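Local coordinates for protein MAR1 Ribonuclease (Caenorhabditis elegans, PDB 2B34) that probably acts as a hydrolase of the isochorismatase family and has been described as a ribonuclease, at residues Asp96-Lys99 with Lys100-Asn103; Thr164-Gly167 with Leu168-Gly171. All coordinates share one frame; numbering follows the deposited sequence.

How the contacts relate
Both contacts are local, each joining neighbouring residues where a helix runs out, and they follow one another along the chain with their centres 20 Å apart and their nearest atoms about 7 Å apart. Contact 1 lies at the surface, where the short helix 95-98 gives way to strand 103-109; lysines and an aspartate edge it, and a single i+3 bond closes the turn. Contact 2 is buried at the end of helix 161-169, lined by leucine, isoleucine and valine, and a second subunit packs against it. Strand 103-109 links them: contact 1 leads into it, while Thr164 and Leu168 of contact 2 lie on its Ile105.

Contact 1: residues Asp96-Lys99 with Lys100-Asn103; sequences DTLK and KVQN
Lys100 N donates to Thr97 O at 3.2 Å, an i+3 bond with an N-H...O angle of 147° that closes the turn in which helix 95-98 gives out. Beyond Lys100 the backbone opens to the extended values of Val101 and heads for strand 103-109. Lys100 leans its aliphatic root on the last turn: CB lies 3.5 Å from Thr97 O and CG 3.8 Å from Asp96 O. Its chain then bends at chi3 (62°), and the ammonium leads away from the turn, a use of lysine that suits an exposed helix end. Val101 sets CG2 3.6 Å from the same Thr97 O, and that methyl also meets Leu98 CD2 loosely, at 4.5 Å. Leu98 and Val101 are the apolar residues here, and their side chains reach inward to Phe18 and Ala16 of strand 15-20. On the outer side, Lys99 bends at chi3 (-93°) and brings NZ back to Asp96 OD1 at 3.7 Å, a long salt bridge between residues three apart. Asn103 begins the strand, its backbone bonded to Asn14 and Ala16. The whole is a helix-to-strand connection of a parallel alpha/beta sheet, as in the isochorismatase fold, with apolar side chains facing the sheet and charged ones the solvent.

Contact 2: residues Thr164-Gly167 with Leu168-Gly171; sequences TILG and LVGG
Leu168 lays its side chain back along the preceding turn toward Thr164: with CG beside the backbone N (chi1 -74°), CG comes to 3.3 Å from Thr164 O, and CD1 meets Thr164 CG2 at 4.2 Å, methyl against methyl. The same carbonyl oxygen accepts Leu168 N at 2.9 Å. The hydroxyl of Thr164 is occupied elsewhere, bonded to Thr160 O just ahead of the helix, which lets a threonine sit buried with its methyl given to packing. Val169 comes next round the helix. Its CG1 lies anti to the carbonyl carbon (chi1 -68°), which leaves CG2 between the backbone N and the carbonyl carbon, 3.4 Å from Leu166 O and in a loose methyl-to-methyl touch with Leu166 CD2 at 4.4 Å. Helix 161-169 ends here: Gly170, the first residue to leave helical angles, has a positive phi of 80°, a value that glycine adopts without strain. Gly170 N still closes an i+4 bond to Leu166 O, 3.2 Å long. Ile165 packs on Leu43 and Ala46 of helix 33-49, and Ile165 and Val169 share Val180 of helix 177-183, where Leu166 meets Phe177. Across the interface with a second subunit, Leu166 packs on Val113 and Val169 on Phe87 of that subunit, while the Gly170 backbone hydrogen-bonds to it as well.

Contact 1: residues Asp96-Lys99 with Lys100-Asn103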
ATOM      1  N   ASP A  96       2.325 -33.708   4.695  1.00 30.14           N
ATOM      2  CA  ASP A  96       3.508 -34.140   5.450  1.00 30.51           C
ATOM      3  C   ASP A  96       4.696 -33.178   5.323  1.00 30.58           C
ATOM      4  O   ASP A  96       5.425 -32.958   6.293  1.00 30.57           O
ATOM      5  CB  ASP A  96       3.928 -35.560   5.050  1.00 30.62           C
ATOM      6  CG  ASP A  96       3.093 -36.640   5.729  1.00 31.32           C
ATOM      7  OD1 ASP A  96       2.292 -36.321   6.636  1.00 32.18           O
ATOM      8  OD2 ASP A  96       3.246 -37.820   5.355  1.00 32.24           O
ATOM      9  N   THR A  97       4.885 -32.619   4.127  1.00 30.59           N
ATOM     10  CA  THR A  97       5.899 -31.583   3.891  1.00 30.63           C
ATOM     11  C   THR A  97       5.612 -30.344   4.741  1.00 30.60           C
ATOM     12  O   THR A  97       6.515 -29.796   5.379  1.00 30.54           O
ATOM     13  CB  THR A  97       5.961 -31.179   2.391  1.00 30.73           C
ATOM     14  OG1 THR A  97       6.260 -32.330   1.594  1.00 30.93           O
ATOM     15  CG2 THR A  97       7.030 -30.111   2.142  1.00 30.71           C
ATOM     16  N   LEU A  98       4.346 -29.923   4.750  1.00 30.50           N
ATOM     17  CA  LEU A  98       3.919 -28.707   5.442  1.00 30.52           C
ATOM     18  C   LEU A  98       3.983 -28.802   6.969  1.00 30.72           C
ATOM     19  O   LEU A  98       4.147 -27.787   7.648  1.00 30.70           O
ATOM     20  CB  LEU A  98       2.509 -28.297   4.993  1.00 30.29           C
ATOM     21  CG  LEU A  98       2.341 -27.804   3.550  1.00 30.03           C
ATOM     22  CD1 LEU A  98       0.883 -27.489   3.253  1.00 29.30           C
ATOM     23  CD2 LEU A  98       3.222 -26.589   3.275  1.00 29.60           C
ATOM     24  N   LYS A  99       3.851 -30.016   7.499  1.00 30.82           N
ATOM     25  CA  LYS A  99       3.970 -30.243   8.939  1.00 31.15           C
ATOM     26  C   LYS A  99       5.418 -30.166   9.426  1.00 30.73           C
ATOM     27  O   LYS A  99       5.670 -30.033  10.624  1.00 31.05           O
ATOM     28  CB  LYS A  99       3.318 -31.573   9.339  1.00 31.16           C
ATOM     29  CG  LYS A  99       1.802 -31.471   9.513  1.00 31.94           C
ATOM     30  CD  LYS A  99       1.147 -32.822   9.813  1.00 32.31           C
ATOM     31  CE  LYS A  99       0.655 -33.505   8.539  1.00 34.53           C
ATOM     32  NZ  LYS A  99      -0.243 -34.667   8.830  1.00 35.73           N
ATOM     33  N   LYS A 100       6.366 -30.235   8.495  1.00 30.23           N
ATOM     34  CA  LYS A 100       7.787 -30.170   8.827  1.00 29.76           C
ATOM     35  C   LYS A 100       8.366 -28.757   8.731  1.00 29.09           C
ATOM     36  O   LYS A 100       9.478 -28.509   9.212  1.00 29.19           O
ATOM     37  CB  LYS A 100       8.587 -31.107   7.923  1.00 29.81           C
ATOM     38  CG  LYS A 100       8.602 -32.564   8.359  1.00 30.43           C
ATOM     39  CD  LYS A 100       9.598 -33.376   7.530  1.00 30.73           C
ATOM     40  CE  LYS A 100      11.038 -32.865   7.710  1.00 32.66           C
ATOM     41  NZ  LYS A 100      12.003 -33.557   6.806  1.00 33.37           N
ATOM     42  N   VAL A 101       7.627 -27.837   8.111  1.00 28.13           N
ATOM     43  CA  VAL A 101       8.123 -26.470   7.898  1.00 27.22           C
ATOM     44  C   VAL A 101       7.242 -25.386   8.530  1.00 26.69           C
ATOM     45  O   VAL A 101       6.087 -25.634   8.876  1.00 26.31           O
ATOM     46  CB  VAL A 101       8.360 -26.155   6.386  1.00 27.30           C
ATOM     47  CG1 VAL A 101       9.450 -27.048   5.816  1.00 27.24           C
ATOM     48  CG2 VAL A 101       7.065 -26.281   5.579  1.00 26.73           C
ATOM     49  N   GLN A 102       7.811 -24.192   8.683  1.00 25.96           N
ATOM     50  CA  GLN A 102       7.084 -23.028   9.195  1.00 25.57           C
ATOM     51  C   GLN A 102       6.936 -21.963   8.110  1.00 24.46           C
ATOM     52  O   GLN A 102       6.115 -21.054   8.230  1.00 24.44           O
ATOM     53  CB  GLN A 102       7.796 -22.447  10.429  1.00 25.41           C
ATOM     54  CG  GLN A 102       7.796 -23.390  11.636  1.00 26.58           C
ATOM     55  CD  GLN A 102       8.796 -23.001  12.721  1.00 26.88           C
ATOM     56  OE1 GLN A 102       9.904 -22.531  12.438  1.00 28.58           O
ATOM     57  NE2 GLN A 102       8.412 -23.222  13.976  1.00 28.78           N
ATOM     58  N   ASN A 103       7.733 -22.096   7.048  1.00 23.46           N
ATOM     59  CA  ASN A 103       7.770 -21.130   5.957  1.00 22.34           C
ATOM     60  C   ASN A 103       7.639 -21.770   4.570  1.00 21.62           C
ATOM     61  O   ASN A 103       8.266 -22.795   4.283  1.00 21.46           O
ATOM     62  CB  ASN A 103       9.069 -20.325   6.026  1.00 22.57           C
ATOM     63  CG  ASN A 103       9.236 -19.594   7.351  1.00 22.80           C
ATOM     64  OD1 ASN A 103       8.566 -18.593   7.612  1.00 22.56           O
ATOM     65  ND2 ASN A 103      10.136 -20.092   8.191  1.00 21.98           N
TER

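Contact 2: residues Thr164-Gly167 with Leu168-Gly171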
ATOM      1  N   THR A 164      15.247 -13.143  -1.043  1.00 17.94           N
ATOM      2  CA  THR A 164      15.015 -14.480  -0.490  1.00 18.43           C
ATOM      3  C   THR A 164      16.294 -15.325  -0.419  1.00 18.67           C
ATOM      4  O   THR A 164      16.584 -15.909   0.630  1.00 18.91           O
ATOM      5  CB  THR A 164      13.894 -15.227  -1.257  1.00 18.32           C
ATOM      6  OG1 THR A 164      12.711 -14.422  -1.266  1.00 18.47           O
ATOM      7  CG2 THR A 164      13.564 -16.566  -0.605  1.00 18.52           C
ATOM      8  N   ILE A 165      17.053 -15.375  -1.515  1.00 19.08           N
ATOM      9  CA  ILE A 165      18.270 -16.202  -1.596  1.00 19.52           C
ATOM     10  C   ILE A 165      19.277 -15.788  -0.523  1.00 19.54           C
ATOM     11  O   ILE A 165      19.801 -16.632   0.209  1.00 19.37           O
ATOM     12  CB  ILE A 165      18.975 -16.106  -2.989  1.00 19.82           C
ATOM     13  CG1 ILE A 165      18.007 -16.323  -4.162  1.00 20.24           C
ATOM     14  CG2 ILE A 165      20.166 -17.064  -3.069  1.00 19.97           C
ATOM     15  CD1 ILE A 165      17.239 -17.610  -4.149  1.00 22.48           C
ATOM     16  N   LEU A 166      19.526 -14.484  -0.442  1.00 19.55           N
ATOM     17  CA  LEU A 166      20.476 -13.914   0.506  1.00 19.74           C
ATOM     18  C   LEU A 166      19.942 -13.921   1.933  1.00 20.04           C
ATOM     19  O   LEU A 166      20.720 -13.992   2.884  1.00 20.33           O
ATOM     20  CB  LEU A 166      20.867 -12.496   0.082  1.00 19.61           C
ATOM     21  CG  LEU A 166      21.786 -12.399  -1.140  1.00 19.45           C
ATOM     22  CD1 LEU A 166      21.942 -10.964  -1.579  1.00 19.70           C
ATOM     23  CD2 LEU A 166      23.156 -13.022  -0.849  1.00 19.45           C
ATOM     24  N   GLY A 167      18.621 -13.834   2.073  1.00 20.24           N
ATOM     25  CA  GLY A 167      17.964 -13.948   3.374  1.00 20.55           C
ATOM     26  C   GLY A 167      18.115 -15.337   3.971  1.00 20.90           C
ATOM     27  O   GLY A 167      18.250 -15.485   5.185  1.00 20.61           O
ATOM     28  N   LEU A 168      18.099 -16.355   3.114  1.00 21.30           N
ATOM     29  CA  LEU A 168      18.275 -17.741   3.550  1.00 22.01           C
ATOM     30  C   LEU A 168      19.664 -18.018   4.135  1.00 22.63           C
ATOM     31  O   LEU A 168      19.789 -18.802   5.078  1.00 22.77           O
ATOM     32  CB  LEU A 168      17.969 -18.723   2.409  1.00 21.84           C
ATOM     33  CG  LEU A 168      16.494 -18.933   2.036  1.00 21.65           C
ATOM     34  CD1 LEU A 168      16.361 -19.461   0.602  1.00 20.67           C
ATOM     35  CD2 LEU A 168      15.783 -19.858   3.032  1.00 21.08           C
ATOM     36  N   VAL A 169      20.698 -17.374   3.589  1.00 23.25           N
ATOM     37  CA  VAL A 169      22.079 -17.629   4.040  1.00 23.88           C
ATOM     38  C   VAL A 169      22.546 -16.746   5.212  1.00 24.39           C
ATOM     39  O   VAL A 169      23.437 -17.132   5.968  1.00 24.30           O
ATOM     40  CB  VAL A 169      23.117 -17.617   2.873  1.00 23.83           C
ATOM     41  CG1 VAL A 169      22.901 -18.814   1.952  1.00 23.78           C
ATOM     42  CG2 VAL A 169      23.075 -16.302   2.087  1.00 23.84           C
ATOM     43  N   GLY A 170      21.957 -15.558   5.341  1.00 24.96           N
ATOM     44  CA  GLY A 170      22.183 -14.701   6.507  1.00 25.66           C
ATOM     45  C   GLY A 170      23.470 -13.895   6.508  1.00 26.32           C
ATOM     46  O   GLY A 170      23.556 -12.869   7.185  1.00 26.03           O
ATOM     47  N   GLY A 171      24.465 -14.355   5.753  1.00 27.01           N
ATOM     48  CA  GLY A 171      25.762 -13.688   5.683  1.00 28.19           C
ATOM     49  C   GLY A 171      26.683 -14.259   4.617  1.00 28.99           C
ATOM     50  O   GLY A 171      26.377 -15.280   4.003  1.00 28.97           O
TER